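Local coordinates for protein DNA double-strand break repair nuclease NurA (Sulfolobus solfataricus, PDB 2YGK) that degrades linear double-stranded DNA ends as a manganese-dependent nuclease, probably acting with the HerA helicase to resect the 5' strand during double-strand break repair, at residues T261-I270 / M287-Y298; S61-V71 / R316-L327. One frame throughout, in Å; residues are numbered along the deposited sequence.

In the fold
From the N terminus, the chain first lays down 61-71, the hairpin linking strands 54-65 and 70-82. Its partner, 316-327 on helix 313-330, follows only after 244 residues, so contact 2 closes a very long loop. Contact 1 falls wholly within that loop and closes a short one of 16 residues: the turn between strands 255-262 and 270-275 meets the end of helix 280-291 and the small hairpin after it. The contacts are nested, not crossed. Both reach the same mixed sheet, on opposite sides of the chain's centre, with their own centres 39 Å apart. The manganese ion lies about 8 Å from the Y298 side chain and about 9 Å from that of S61.

Contact 1 of 2, residues T261-I270 / M287-Y298; sequences TRLDNGKRVI and MDRLSGVSIKGY
L263 buries more surface than any other residue here. Its torsions (chi1 -60°, chi2 164°) part the two methyls: CD2 packs on the helix, 4.1 Å from L290 CB and also near M287, whereas L263 CD1 faces oxygens, 3.2 Å from G297 O and close to S294 OG. Past the turn, I270 CG2 meets the Y298 ring at its edge, 4.2 Å from CD1. T261 and selenomethionine M287 run alongside each other, pointing contrary ways, while the T261 hydroxyl bonds to the carbonyl of G228.

Polar links are indirect. One water donates to D264 OD2 (3.1 Å) and accepts from G297 N (2.9 Å). S291 OG donates to M287 O at 3.0 Å, 43° out of the carbonyl plane, and also bonds to R227, whose NE reaches L263 O; R227 thus joins both segments.

On the solvent side the aliphatic parts of two lysines touch, K267 CE to K296 CG at 3.8 Å.

The arrangement is turn against turn: D264 CB and K267 CB, at the ends of a type II turn, rest on G297 CA (4.0 Å from D264 CB) in the type I' turn I295-Y298, beside the sheet of this RNase H-like nuclease, where Y298 packs on the manganese ligand D133.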
# COMPACT_ATOMS: atom_id res chain seq x y z
N THR A 261 -24.50 13.07 1.48
CA THR A 261 -25.02 14.30 2.06
C THR A 261 -23.86 15.25 2.18
O THR A 261 -22.71 14.82 2.29
CB THR A 261 -25.69 14.04 3.47
OG1 THR A 261 -26.26 15.26 4.02
CG2 THR A 261 -24.67 13.45 4.41
N ARG A 262 -24.19 16.54 2.10
CA ARG A 262 -23.34 17.63 2.46
C ARG A 262 -24.04 18.27 3.60
O ARG A 262 -25.18 18.72 3.41
CB ARG A 262 -23.21 18.62 1.30
CG ARG A 262 -22.43 19.89 1.67
CD ARG A 262 -22.28 20.84 0.51
NE ARG A 262 -21.45 20.34 -0.60
CZ ARG A 262 -21.88 19.99 -1.82
NH1 ARG A 262 -23.16 20.05 -2.15
NH2 ARG A 262 -21.00 19.58 -2.74
N LEU A 263 -23.39 18.36 4.76
CA LEU A 263 -24.01 18.88 5.99
C LEU A 263 -24.01 20.39 6.07
O LEU A 263 -24.78 20.96 6.85
CB LEU A 263 -23.31 18.34 7.23
CG LEU A 263 -23.36 16.82 7.29
CD1 LEU A 263 -22.38 16.35 8.27
CD2 LEU A 263 -24.77 16.26 7.58
N ASP A 264 -23.17 21.02 5.26
CA ASP A 264 -22.87 22.45 5.38
C ASP A 264 -22.52 23.01 4.00
O ASP A 264 -21.71 22.41 3.25
CB ASP A 264 -21.71 22.61 6.33
CG ASP A 264 -21.32 24.04 6.55
OD1 ASP A 264 -21.95 24.95 5.96
OD2 ASP A 264 -20.34 24.24 7.32
N ASN A 265 -23.16 24.13 3.65
CA ASN A 265 -22.96 24.80 2.38
C ASN A 265 -21.49 24.92 2.04
O ASN A 265 -20.74 25.45 2.83
CB ASN A 265 -23.54 26.20 2.43
CG ASN A 265 -25.05 26.23 2.26
OD1 ASN A 265 -25.69 25.24 1.89
ND2 ASN A 265 -25.63 27.40 2.48
N GLY A 266 -21.08 24.43 0.88
CA GLY A 266 -19.73 24.65 0.36
C GLY A 266 -18.70 23.64 0.80
O GLY A 266 -17.54 23.69 0.37
N LYS A 267 -19.11 22.69 1.63
CA LYS A 267 -18.18 21.73 2.22
C LYS A 267 -18.24 20.37 1.54
O LYS A 267 -18.87 20.21 0.49
CB LYS A 267 -18.46 21.61 3.71
CG LYS A 267 -18.35 22.94 4.41
CD LYS A 267 -16.93 23.49 4.24
CE LYS A 267 -16.69 24.71 5.11
NZ LYS A 267 -17.55 25.82 4.72
N ARG A 268 -17.53 19.40 2.10
CA ARG A 268 -17.33 18.11 1.49
C ARG A 268 -18.63 17.37 1.47
O ARG A 268 -19.51 17.68 2.25
CB ARG A 268 -16.31 17.32 2.31
CG ARG A 268 -16.80 17.07 3.75
CD ARG A 268 -15.98 16.05 4.44
NE ARG A 268 -14.65 16.58 4.71
CZ ARG A 268 -13.51 16.09 4.24
NH1 ARG A 268 -13.48 15.03 3.44
NH2 ARG A 268 -12.36 16.68 4.58
N VAL A 269 -18.76 16.40 0.58
CA VAL A 269 -19.86 15.48 0.59
C VAL A 269 -19.33 14.20 1.25
O VAL A 269 -18.20 13.75 0.95
CB VAL A 269 -20.33 15.16 -0.83
CG1 VAL A 269 -21.41 14.09 -0.82
CG2 VAL A 269 -20.83 16.45 -1.57
N ILE A 270 -20.16 13.61 2.11
CA ILE A 270 -19.86 12.31 2.71
C ILE A 270 -20.90 11.26 2.29
O ILE A 270 -22.03 11.61 1.95
CB ILE A 270 -19.84 12.41 4.23
CG1 ILE A 270 -21.21 12.78 4.78
CG2 ILE A 270 -18.83 13.43 4.68
CD1 ILE A 270 -21.27 12.93 6.32
N MSE A 287 -29.38 14.40 9.04
CA MSE A 287 -28.55 15.54 8.71
C MSE A 287 -28.58 16.59 9.82
O MSE A 287 -27.57 17.12 10.22
CB MSE A 287 -29.03 16.18 7.41
CG MSE A 287 -28.73 15.34 6.20
SE MSE A 287 -29.33 16.16 4.57
CE MSE A 287 -28.42 17.87 4.56
N ASP A 288 -29.78 16.89 10.28
CA ASP A 288 -30.01 17.98 11.25
C ASP A 288 -29.29 17.69 12.53
O ASP A 288 -28.60 18.54 13.07
CB ASP A 288 -31.50 18.15 11.50
CG ASP A 288 -32.19 18.94 10.40
OD1 ASP A 288 -31.47 19.46 9.51
OD2 ASP A 288 -33.46 19.05 10.43
N ARG A 289 -29.44 16.46 13.00
CA ARG A 289 -28.73 15.96 14.18
C ARG A 289 -27.21 15.86 14.02
O ARG A 289 -26.45 16.23 14.93
CB ARG A 289 -29.31 14.60 14.58
CG ARG A 289 -30.76 14.67 15.03
CD ARG A 289 -31.42 13.35 14.88
NE ARG A 289 -32.75 13.32 15.50
CZ ARG A 289 -33.61 12.30 15.39
NH1 ARG A 289 -33.32 11.22 14.67
NH2 ARG A 289 -34.78 12.37 16.00
N LEU A 290 -26.74 15.36 12.89
CA LEU A 290 -25.29 15.36 12.63
C LEU A 290 -24.71 16.77 12.55
O LEU A 290 -23.58 16.99 13.02
CB LEU A 290 -24.94 14.67 11.34
CG LEU A 290 -25.03 13.17 11.34
CD1 LEU A 290 -25.01 12.68 9.91
CD2 LEU A 290 -23.88 12.64 12.20
N SER A 291 -25.45 17.71 11.94
CA SER A 291 -24.98 19.08 11.83
C SER A 291 -24.66 19.68 13.22
O SER A 291 -23.76 20.50 13.36
CB SER A 291 -25.99 19.96 11.05
OG SER A 291 -26.08 19.63 9.64
N GLY A 292 -25.36 19.24 14.25
CA GLY A 292 -25.14 19.78 15.59
C GLY A 292 -23.90 19.30 16.29
O GLY A 292 -23.56 19.80 17.36
N VAL A 293 -23.19 18.33 15.73
CA VAL A 293 -21.92 17.91 16.30
C VAL A 293 -20.82 17.95 15.23
O VAL A 293 -19.77 17.33 15.40
CB VAL A 293 -22.02 16.50 16.88
CG1 VAL A 293 -23.15 16.47 17.89
CG2 VAL A 293 -22.25 15.48 15.77
N SER A 294 -21.08 18.69 14.16
CA SER A 294 -20.24 18.74 13.00
C SER A 294 -19.51 20.05 12.95
O SER A 294 -20.01 21.10 13.37
CB SER A 294 -21.05 18.63 11.72
OG SER A 294 -21.51 17.30 11.54
N ILE A 295 -18.30 19.98 12.43
CA ILE A 295 -17.52 21.14 12.10
C ILE A 295 -17.12 21.07 10.65
O ILE A 295 -16.67 20.01 10.18
CB ILE A 295 -16.30 21.23 13.00
CG1 ILE A 295 -16.78 21.83 14.30
CG2 ILE A 295 -15.22 22.12 12.39
CD1 ILE A 295 -15.86 21.51 15.41
N LYS A 296 -17.30 22.20 9.95
CA LYS A 296 -16.97 22.29 8.53
C LYS A 296 -17.41 21.07 7.76
O LYS A 296 -16.66 20.57 6.95
CB LYS A 296 -15.46 22.49 8.31
CG LYS A 296 -15.01 23.96 8.46
CD LYS A 296 -13.52 24.05 8.86
CE LYS A 296 -13.12 25.49 9.14
NZ LYS A 296 -13.33 26.33 7.93
N GLY A 297 -18.64 20.61 8.02
CA GLY A 297 -19.26 19.61 7.19
C GLY A 297 -19.04 18.20 7.65
O GLY A 297 -19.59 17.30 7.02
N TYR A 298 -18.28 17.98 8.74
CA TYR A 298 -17.97 16.63 9.22
C TYR A 298 -18.11 16.45 10.74
O TYR A 298 -17.69 17.31 11.52
CB TYR A 298 -16.53 16.30 8.84
CG TYR A 298 -16.13 14.85 9.01
CD1 TYR A 298 -16.50 13.91 8.09
CD2 TYR A 298 -15.38 14.43 10.12
CE1 TYR A 298 -16.13 12.56 8.23
CE2 TYR A 298 -15.01 13.10 10.28
CZ TYR A 298 -15.39 12.16 9.32
OH TYR A 298 -15.01 10.83 9.41
O HOH W 1 -20.81 21.97 9.45

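Contact 2 of 2, residues S61-V71 / R316-L327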
# COMPACT_ATOMS: atom_id res chain seq x y z
N SER A 61 -3.34 2.38 12.91
CA SER A 61 -2.45 1.24 12.86
C SER A 61 -1.23 1.49 12.00
O SER A 61 -1.23 2.38 11.18
CB SER A 61 -3.15 0.04 12.23
OG SER A 61 -3.03 0.16 10.82
N PHE A 62 -0.19 0.68 12.19
CA PHE A 62 0.95 0.71 11.33
C PHE A 62 1.78 -0.53 11.60
O PHE A 62 1.65 -1.15 12.65
CB PHE A 62 1.79 1.99 11.54
CG PHE A 62 2.84 1.87 12.58
CD1 PHE A 62 2.52 2.01 13.93
CD2 PHE A 62 4.17 1.57 12.21
CE1 PHE A 62 3.51 1.88 14.92
CE2 PHE A 62 5.17 1.42 13.19
CZ PHE A 62 4.83 1.57 14.55
N GLY A 63 2.61 -0.87 10.64
CA GLY A 63 3.55 -1.96 10.77
C GLY A 63 4.78 -1.68 9.97
O GLY A 63 4.67 -1.28 8.82
N ARG A 64 5.94 -1.87 10.58
CA ARG A 64 7.20 -1.60 9.90
C ARG A 64 8.02 -2.89 9.75
O ARG A 64 8.35 -3.54 10.74
CB ARG A 64 8.01 -0.53 10.63
CG ARG A 64 9.12 0.00 9.75
CD ARG A 64 10.02 1.04 10.40
NE ARG A 64 11.25 1.21 9.61
CZ ARG A 64 12.51 1.07 10.06
NH1 ARG A 64 12.78 0.76 11.32
NH2 ARG A 64 13.53 1.26 9.22
N PRO A 65 8.33 -3.27 8.49
CA PRO A 65 9.16 -4.44 8.20
C PRO A 65 10.52 -4.33 8.84
O PRO A 65 11.23 -3.37 8.59
CB PRO A 65 9.30 -4.40 6.67
CG PRO A 65 8.05 -3.68 6.22
CD PRO A 65 7.73 -2.69 7.28
N MSE A 66 10.87 -5.27 9.68
CA MSE A 66 12.15 -5.25 10.33
C MSE A 66 12.70 -6.66 10.41
O MSE A 66 12.06 -7.61 9.98
CB MSE A 66 12.03 -4.60 11.70
CG MSE A 66 12.16 -3.10 11.62
SE MSE A 66 11.60 -2.24 13.24
CE MSE A 66 13.07 -2.68 14.44
N ARG A 67 13.91 -6.78 10.94
CA ARG A 67 14.55 -8.07 11.01
C ARG A 67 13.81 -9.00 11.98
O ARG A 67 13.52 -10.12 11.62
CB ARG A 67 16.03 -7.91 11.36
CG ARG A 67 16.83 -7.30 10.23
CD ARG A 67 18.30 -7.43 10.47
NE ARG A 67 18.74 -6.69 11.64
CZ ARG A 67 19.41 -5.53 11.63
NH1 ARG A 67 19.72 -4.92 10.48
NH2 ARG A 67 19.76 -4.98 12.78
N ILE A 68 13.48 -8.53 13.17
CA ILE A 68 12.72 -9.34 14.13
C ILE A 68 11.32 -9.73 13.59
O ILE A 68 10.72 -10.68 14.07
CB ILE A 68 12.58 -8.63 15.48
CG1 ILE A 68 12.33 -9.61 16.62
CG2 ILE A 68 11.46 -7.59 15.46
CD1 ILE A 68 13.53 -10.42 17.03
N GLY A 69 10.84 -8.99 12.59
CA GLY A 69 9.59 -9.28 11.90
C GLY A 69 8.89 -7.96 11.63
O GLY A 69 9.54 -6.93 11.60
N ILE A 70 7.56 -8.01 11.47
CA ILE A 70 6.74 -6.84 11.26
C ILE A 70 6.28 -6.30 12.60
O ILE A 70 5.37 -6.85 13.23
CB ILE A 70 5.48 -7.13 10.42
CG1 ILE A 70 5.81 -8.00 9.20
CG2 ILE A 70 4.82 -5.82 9.99
CD1 ILE A 70 6.90 -7.41 8.35
N VAL A 71 6.89 -5.20 13.03
CA VAL A 71 6.54 -4.59 14.31
C VAL A 71 5.35 -3.70 14.11
O VAL A 71 5.45 -2.73 13.38
CB VAL A 71 7.69 -3.74 14.85
CG1 VAL A 71 7.27 -3.05 16.16
CG2 VAL A 71 8.96 -4.61 15.07
N ARG A 316 5.54 6.42 15.60
CA ARG A 316 6.25 5.31 14.99
C ARG A 316 7.72 5.23 15.43
O ARG A 316 8.23 4.15 15.67
CB ARG A 316 6.20 5.45 13.48
CG ARG A 316 4.86 5.32 12.88
CD ARG A 316 4.95 5.46 11.38
NE ARG A 316 3.70 5.04 10.78
CZ ARG A 316 2.74 5.84 10.35
NH1 ARG A 316 2.89 7.16 10.41
NH2 ARG A 316 1.62 5.30 9.84
N GLU A 317 8.39 6.38 15.47
CA GLU A 317 9.77 6.47 15.89
C GLU A 317 9.92 5.92 17.31
O GLU A 317 10.75 5.06 17.55
CB GLU A 317 10.25 7.93 15.81
CG GLU A 317 11.75 8.20 16.04
CD GLU A 317 12.13 9.70 15.91
OE1 GLU A 317 11.23 10.56 15.63
OE2 GLU A 317 13.34 10.02 16.10
N LYS A 318 9.08 6.40 18.23
CA LYS A 318 9.12 5.97 19.63
C LYS A 318 8.97 4.46 19.77
O LYS A 318 9.73 3.82 20.49
CB LYS A 318 8.01 6.64 20.44
CG LYS A 318 8.16 8.14 20.63
CD LYS A 318 9.26 8.45 21.65
CE LYS A 318 9.42 9.95 21.91
NZ LYS A 318 10.51 10.21 22.91
N ILE A 319 7.96 3.92 19.09
CA ILE A 319 7.58 2.51 19.20
C ILE A 319 8.77 1.64 18.82
O ILE A 319 9.19 0.78 19.61
CB ILE A 319 6.32 2.15 18.30
CG1 ILE A 319 5.08 3.00 18.65
CG2 ILE A 319 5.97 0.68 18.39
CD1 ILE A 319 4.28 2.58 19.87
N ILE A 320 9.34 1.90 17.64
CA ILE A 320 10.52 1.15 17.14
C ILE A 320 11.70 1.20 18.12
O ILE A 320 12.27 0.17 18.46
CB ILE A 320 11.02 1.67 15.77
CG1 ILE A 320 9.89 1.73 14.76
CG2 ILE A 320 12.11 0.76 15.24
CD1 ILE A 320 8.87 0.65 14.97
N LYS A 321 12.04 2.40 18.55
CA LYS A 321 13.04 2.60 19.57
C LYS A 321 12.79 1.71 20.78
O LYS A 321 13.70 1.05 21.25
CB LYS A 321 13.11 4.08 19.99
CG LYS A 321 13.97 4.91 19.03
CD LYS A 321 13.87 6.42 19.28
CE LYS A 321 14.67 7.18 18.22
NZ LYS A 321 14.90 8.60 18.60
N LEU A 322 11.55 1.67 21.27
CA LEU A 322 11.24 0.82 22.43
C LEU A 322 11.49 -0.66 22.14
O LEU A 322 12.18 -1.35 22.91
CB LEU A 322 9.80 1.00 22.92
CG LEU A 322 9.53 2.29 23.68
CD1 LEU A 322 8.04 2.40 23.98
CD2 LEU A 322 10.33 2.36 24.96
N VAL A 323 10.93 -1.13 21.04
CA VAL A 323 11.03 -2.53 20.64
C VAL A 323 12.46 -2.93 20.43
O VAL A 323 12.88 -3.98 20.90
CB VAL A 323 10.20 -2.80 19.36
CG1 VAL A 323 10.61 -4.10 18.68
CG2 VAL A 323 8.70 -2.80 19.70
N GLY A 324 13.23 -2.09 19.75
CA GLY A 324 14.65 -2.35 19.51
C GLY A 324 15.50 -2.34 20.76
O GLY A 324 16.56 -2.93 20.77
N SER A 325 15.04 -1.66 21.81
CA SER A 325 15.69 -1.71 23.11
C SER A 325 15.41 -3.04 23.80
O SER A 325 16.31 -3.64 24.39
CB SER A 325 15.24 -0.56 24.01
OG SER A 325 15.78 0.68 23.60
N LYS A 326 14.17 -3.51 23.72
CA LYS A 326 13.77 -4.76 24.36
C LYS A 326 14.39 -5.98 23.69
O LYS A 326 14.48 -7.03 24.30
CB LYS A 326 12.24 -4.91 24.42
CG LYS A 326 11.54 -3.91 25.35
CD LYS A 326 10.46 -4.57 26.22
CE LYS A 326 9.51 -3.54 26.83
NZ LYS A 326 8.50 -4.16 27.75
N LEU A 327 14.81 -5.83 22.44
CA LEU A 327 15.65 -6.83 21.78
C LEU A 327 17.06 -6.84 22.33
O LEU A 327 17.58 -7.87 22.76
CB LEU A 327 15.76 -6.54 20.29
CG LEU A 327 14.57 -6.94 19.45
CD1 LEU A 327 14.64 -6.22 18.12
CD2 LEU A 327 14.57 -8.45 19.27
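F62 lies against the stem of R316 and buries the largest area of any residue in this contact. R316 is extended from CG to NE and runs along the ring, headed the contrary way to the F62 side chain, placing CG 3.8 Å from the F62 ring centroid and 8° off its normal, a CH-pi contact over one face. The guanidinium does not stack, its plane standing 82° from that of the ring. At the ring edge, F62 CZ lies 4.1 Å from I319 CB, with I320 CD1 also near the ring plane, and F311 meets the same ring from outside the two segments. Selenomethionine M66 packs slantwise on I320, SE to CG2 at 3.6 Å. Further along the helix, V71 and V323 meet methyl to methyl, V71 CG1 to V323 CG2 at 3.8 Å. I68 and L327 both lie against W334, and L327 also packs on I20 of the second subunit.

The solvent side is looser. There the exposed R64 brings the edge of its guanidinium to the M66-facing methyl of I320, R64 NH1 to I320 CG2 at 4.0 Å.

With no hydrogen bond or salt bridge between these two segments, 316-327 is held to the 61-71 hairpin by van der Waals packing of apolar side chains and one CH-pi contact; the charged ends of R64 and R316 lend mostly van der Waals surface here.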